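Local atomic coordinates of muconate cycloisomerase (Azorhizobium caulinodans, PDB entry 3MY9), a protein that belongs to the enolase superfamily, pairing a mandelate racemase/muconate lactonizing enzyme-type N-terminal domain with a magnesium-binding barrel domain. Residues I136-S141 with I343-G348; H162-M167 with D193-F198. All blocks are in the same frame, centred on the assembly; numbering follows the deposited sequence.

Interaction 1: residues I136-S141 with I343-G348; sequences IPLSFS and IANSAG
A chi1 of 177° sets Leu138 CG opposite the backbone N, and this puts CD2 beside the Asn345 amide. Asn345 places CG between its N and its carbonyl carbon (chi1 72°), and the two side chains cross at a slant. The touching atoms are Leu138 CD2 and Asn345 OD1, 3.7 Å apart. This is a buried leucine methyl against the amide oxygen of an exposed asparagine. The polar link is made by the backbone. The bond from Leu138 N to Gly348 O is 2.8 Å long and almost straight, 174° at the hydrogen. Pro137 CA adds a CA-H...O contact to the same oxygen at 3.6 Å, and Leu138 CB lies 3.7 Å from Gly348 O. Gly348 O thus meets both Pro137 and Leu138. Gly348 has phi 90°, a backbone shape that glycine adopts readily. On the 136-141 side, Ile136 pairs through its backbone with Val350 and packs on helix 305-316. The arrangement belongs to the edge of the barrel sheet in this enolase-superfamily fold. There 345-346 is the outermost strand; the next, 349-351, lies antiparallel between it and 135-142, and Gly348 joins the two short strands.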
# COMPACT_ATOMS: atom_id res chain seq x y z
N ILE A 136 -23.83 -24.73 -24.80
CA ILE A 136 -22.60 -24.21 -24.25
C ILE A 136 -21.53 -24.23 -25.34
O ILE A 136 -21.20 -25.29 -25.84
CB ILE A 136 -22.08 -25.03 -23.08
CG1 ILE A 136 -23.17 -25.29 -22.04
CG2 ILE A 136 -20.88 -24.30 -22.45
CD1 ILE A 136 -22.78 -26.29 -20.97
N PRO A 137 -20.97 -23.05 -25.70
CA PRO A 137 -19.89 -23.09 -26.70
C PRO A 137 -18.79 -24.09 -26.29
O PRO A 137 -18.39 -24.14 -25.13
CB PRO A 137 -19.37 -21.65 -26.72
CG PRO A 137 -20.50 -20.82 -26.18
CD PRO A 137 -21.19 -21.70 -25.16
N LEU A 138 -18.39 -24.91 -27.25
CA LEU A 138 -17.39 -25.95 -27.04
C LEU A 138 -16.13 -25.60 -27.84
O LEU A 138 -16.16 -25.48 -29.08
CB LEU A 138 -17.95 -27.30 -27.50
CG LEU A 138 -16.99 -28.48 -27.42
CD1 LEU A 138 -16.76 -28.88 -25.97
CD2 LEU A 138 -17.51 -29.65 -28.23
N SER A 139 -15.02 -25.41 -27.12
CA SER A 139 -13.73 -25.06 -27.72
C SER A 139 -13.15 -26.23 -28.46
O SER A 139 -13.19 -27.37 -27.98
CB SER A 139 -12.73 -24.60 -26.66
OG SER A 139 -11.58 -24.01 -27.27
N PHE A 140 -12.63 -25.96 -29.64
CA PHE A 140 -11.90 -26.95 -30.39
C PHE A 140 -10.39 -26.72 -30.27
O PHE A 140 -9.88 -25.64 -30.58
CB PHE A 140 -12.32 -26.90 -31.84
CG PHE A 140 -11.71 -27.97 -32.65
CD1 PHE A 140 -10.49 -27.76 -33.30
CD2 PHE A 140 -12.33 -29.20 -32.78
CE1 PHE A 140 -9.90 -28.77 -34.05
CE2 PHE A 140 -11.76 -30.21 -33.55
CZ PHE A 140 -10.54 -29.99 -34.18
N SER A 141 -9.67 -27.74 -29.81
CA SER A 141 -8.25 -27.61 -29.55
C SER A 141 -7.45 -27.66 -30.85
O SER A 141 -7.63 -28.54 -31.67
CB SER A 141 -7.80 -28.74 -28.62
OG SER A 141 -6.41 -28.63 -28.34
N ILE A 343 -24.46 -37.38 -24.09
CA ILE A 343 -24.58 -35.92 -24.16
C ILE A 343 -24.09 -35.52 -25.54
O ILE A 343 -23.04 -35.98 -25.99
CB ILE A 343 -23.71 -35.18 -23.12
CG1 ILE A 343 -24.21 -35.47 -21.70
CG2 ILE A 343 -23.73 -33.68 -23.39
CD1 ILE A 343 -24.80 -34.23 -20.99
N ALA A 344 -24.85 -34.65 -26.20
CA ALA A 344 -24.63 -34.33 -27.61
C ALA A 344 -23.95 -32.99 -27.76
O ALA A 344 -24.25 -32.06 -27.02
CB ALA A 344 -25.94 -34.32 -28.34
N ASN A 345 -23.07 -32.89 -28.75
CA ASN A 345 -22.59 -31.62 -29.24
C ASN A 345 -22.77 -31.51 -30.76
O ASN A 345 -22.72 -32.52 -31.45
CB ASN A 345 -21.13 -31.39 -28.81
CG ASN A 345 -20.14 -32.27 -29.55
OD1 ASN A 345 -19.48 -31.82 -30.50
ND2 ASN A 345 -20.06 -33.53 -29.14
N SER A 346 -23.01 -30.30 -31.24
CA SER A 346 -23.18 -30.03 -32.67
C SER A 346 -22.82 -28.59 -32.99
O SER A 346 -23.09 -27.69 -32.19
CB SER A 346 -24.63 -30.26 -33.10
OG SER A 346 -24.74 -30.25 -34.52
N ALA A 347 -22.23 -28.39 -34.16
CA ALA A 347 -21.94 -27.05 -34.67
C ALA A 347 -21.22 -26.13 -33.66
O ALA A 347 -21.45 -24.93 -33.63
CB ALA A 347 -23.22 -26.40 -35.18
N GLY A 348 -20.34 -26.70 -32.84
CA GLY A 348 -19.53 -25.91 -31.91
C GLY A 348 -20.09 -25.67 -30.53
O GLY A 348 -19.58 -24.83 -29.80

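Interaction 2: residues H162-M167 with D193-F198; sequences HTVFKM and DLRLDF
Lys166 NZ is gripped by three carboxylates. Asp197 OD1 accepts from it across the contact at 3.2 Å, from above the carboxylate plane, and Glu326 and Glu223 form further salt bridges. The lysine chain bends at chi3 (-104°), and its CD rests 3.6 Å from Asp197 CB. Asp197 OD1 and Glu223 OE1 lie close together, and both contact Lys166 NZ. Asp197 OD2 is held by Asn199 N. Further along the same face, Arg195 grips Asp193 side-on. Its NE meets Asp193 OD1 at 2.8 Å, and its NH2 meets Asp193 OD2. Thr220 also bonds to Asp193 OD1. Val164 CG1 lies over one face of the guanidinium, toward its rim, 3.5 Å from Arg195 CZ. Five backbone bonds join the parallel strands, including Arg195 N to Phe165 O at 2.7 Å. On the other face Met167 CB packs against Leu196 CD2 at 3.9 Å, and helix 174-188 covers Met167, Leu194 and Leu196. The strands with this helix form a beta-alpha-beta crossover. Lys166 and Asp197 lie toward the C-terminal ends of their strands. The Asp197 side chain is about 4 Å from a bound magnesium. Glu223 and Asp248 bind magnesium, as in the metal site of the enolase superfamily.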
# COMPACT_ATOMS: atom_id res chain seq x y z
N HIS A 162 -18.64 -23.61 -35.87
CA HIS A 162 -17.64 -23.56 -34.80
C HIS A 162 -17.00 -22.20 -34.81
O HIS A 162 -16.53 -21.76 -35.86
CB HIS A 162 -16.51 -24.55 -35.05
CG HIS A 162 -16.89 -25.97 -34.82
ND1 HIS A 162 -16.51 -26.65 -33.69
CD2 HIS A 162 -17.61 -26.84 -35.57
CE1 HIS A 162 -16.97 -27.89 -33.76
NE2 HIS A 162 -17.65 -28.03 -34.89
N THR A 163 -16.95 -21.53 -33.67
CA THR A 163 -16.23 -20.29 -33.61
C THR A 163 -15.08 -20.33 -32.62
O THR A 163 -14.08 -19.62 -32.80
CB THR A 163 -17.18 -19.13 -33.27
OG1 THR A 163 -17.84 -19.41 -32.04
CG2 THR A 163 -18.21 -18.93 -34.39
N VAL A 164 -15.20 -21.14 -31.57
CA VAL A 164 -14.22 -21.13 -30.50
C VAL A 164 -13.08 -22.11 -30.74
O VAL A 164 -13.31 -23.31 -30.82
CB VAL A 164 -14.85 -21.48 -29.15
CG1 VAL A 164 -13.76 -21.41 -28.04
CG2 VAL A 164 -15.99 -20.52 -28.84
N PHE A 165 -11.86 -21.58 -30.81
CA PHE A 165 -10.66 -22.36 -30.98
C PHE A 165 -9.62 -22.03 -29.93
O PHE A 165 -9.42 -20.86 -29.58
CB PHE A 165 -10.09 -22.10 -32.36
CG PHE A 165 -10.98 -22.59 -33.46
CD1 PHE A 165 -10.83 -23.87 -33.97
CD2 PHE A 165 -12.04 -21.80 -33.91
CE1 PHE A 165 -11.69 -24.36 -34.95
CE2 PHE A 165 -12.92 -22.27 -34.89
CZ PHE A 165 -12.74 -23.56 -35.40
N LYS A 166 -8.96 -23.05 -29.39
CA LYS A 166 -7.85 -22.80 -28.47
C LYS A 166 -6.53 -23.36 -28.98
O LYS A 166 -6.40 -24.56 -29.15
CB LYS A 166 -8.15 -23.38 -27.10
CG LYS A 166 -7.18 -22.84 -26.05
CD LYS A 166 -7.12 -23.81 -24.87
CE LYS A 166 -7.87 -23.32 -23.70
NZ LYS A 166 -7.76 -24.44 -22.69
N MET A 167 -5.53 -22.50 -29.21
CA MET A 167 -4.25 -22.93 -29.77
C MET A 167 -3.33 -23.21 -28.58
O MET A 167 -3.16 -22.36 -27.71
CB MET A 167 -3.64 -21.86 -30.71
CG MET A 167 -2.44 -22.32 -31.63
SD MET A 167 -1.55 -20.88 -32.35
CE MET A 167 -0.03 -21.69 -32.83
N ASP A 193 -13.19 -16.98 -32.51
CA ASP A 193 -12.94 -16.61 -31.16
C ASP A 193 -11.72 -17.46 -30.76
O ASP A 193 -11.87 -18.60 -30.35
CB ASP A 193 -14.19 -16.93 -30.32
CG ASP A 193 -14.00 -16.70 -28.82
OD1 ASP A 193 -12.86 -16.43 -28.37
OD2 ASP A 193 -14.99 -16.80 -28.07
N LEU A 194 -10.53 -16.87 -30.88
CA LEU A 194 -9.29 -17.60 -30.75
C LEU A 194 -8.68 -17.40 -29.38
O LEU A 194 -8.45 -16.26 -28.97
CB LEU A 194 -8.29 -17.09 -31.80
CG LEU A 194 -6.88 -17.70 -31.81
CD1 LEU A 194 -6.94 -19.20 -32.01
CD2 LEU A 194 -6.01 -17.07 -32.91
N ARG A 195 -8.39 -18.50 -28.68
CA ARG A 195 -7.75 -18.47 -27.38
C ARG A 195 -6.40 -19.15 -27.48
O ARG A 195 -6.21 -20.03 -28.33
CB ARG A 195 -8.62 -19.20 -26.35
CG ARG A 195 -9.95 -18.51 -26.07
CD ARG A 195 -11.11 -19.21 -26.77
NE ARG A 195 -12.36 -18.52 -26.55
CZ ARG A 195 -13.26 -18.88 -25.66
NH1 ARG A 195 -13.08 -19.93 -24.88
NH2 ARG A 195 -14.36 -18.19 -25.55
N LEU A 196 -5.45 -18.75 -26.64
CA LEU A 196 -4.13 -19.40 -26.61
C LEU A 196 -3.91 -20.01 -25.23
O LEU A 196 -4.33 -19.45 -24.23
CB LEU A 196 -2.99 -18.40 -26.86
CG LEU A 196 -3.14 -17.46 -28.06
CD1 LEU A 196 -1.90 -16.52 -28.20
CD2 LEU A 196 -3.30 -18.26 -29.33
N ASP A 197 -3.21 -21.13 -25.18
CA ASP A 197 -2.92 -21.78 -23.92
C ASP A 197 -1.45 -22.18 -23.86
O ASP A 197 -1.03 -22.99 -24.65
CB ASP A 197 -3.78 -23.03 -23.81
CG ASP A 197 -3.76 -23.66 -22.43
OD1 ASP A 197 -4.64 -24.52 -22.21
OD2 ASP A 197 -2.94 -23.27 -21.57
N PHE A 198 -0.68 -21.62 -22.93
CA PHE A 198 0.74 -22.00 -22.81
C PHE A 198 0.97 -23.21 -21.89
O PHE A 198 2.09 -23.65 -21.71
CB PHE A 198 1.57 -20.81 -22.32
CG PHE A 198 1.82 -19.77 -23.37
CD1 PHE A 198 2.93 -19.86 -24.18
CD2 PHE A 198 0.94 -18.71 -23.55
CE1 PHE A 198 3.18 -18.90 -25.16
CE2 PHE A 198 1.17 -17.75 -24.54
CZ PHE A 198 2.29 -17.86 -25.35

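How the interactions relate
Interactions 1 and 2 reach the same sheet. Strand 135-142 joins them: it meets Gly348, just before strand 349-351, on one side and strand 164-168 on the other. Phe140 N and O probably bond to Val164 O and Lys166 N, while Ser139 OG packs near Val164 CG1 and Lys166 CB. The centres lie about 13 Å apart, and interaction 2 is nested in the chain loop that interaction 1 closes. Interaction 1 is small and partly buried, with one backbone bond and little side-chain chemistry. Interaction 2 is a buried strand pair. It has charged side chains on one face, apolar ones on the other, and its Asp197 end is near a bound magnesium.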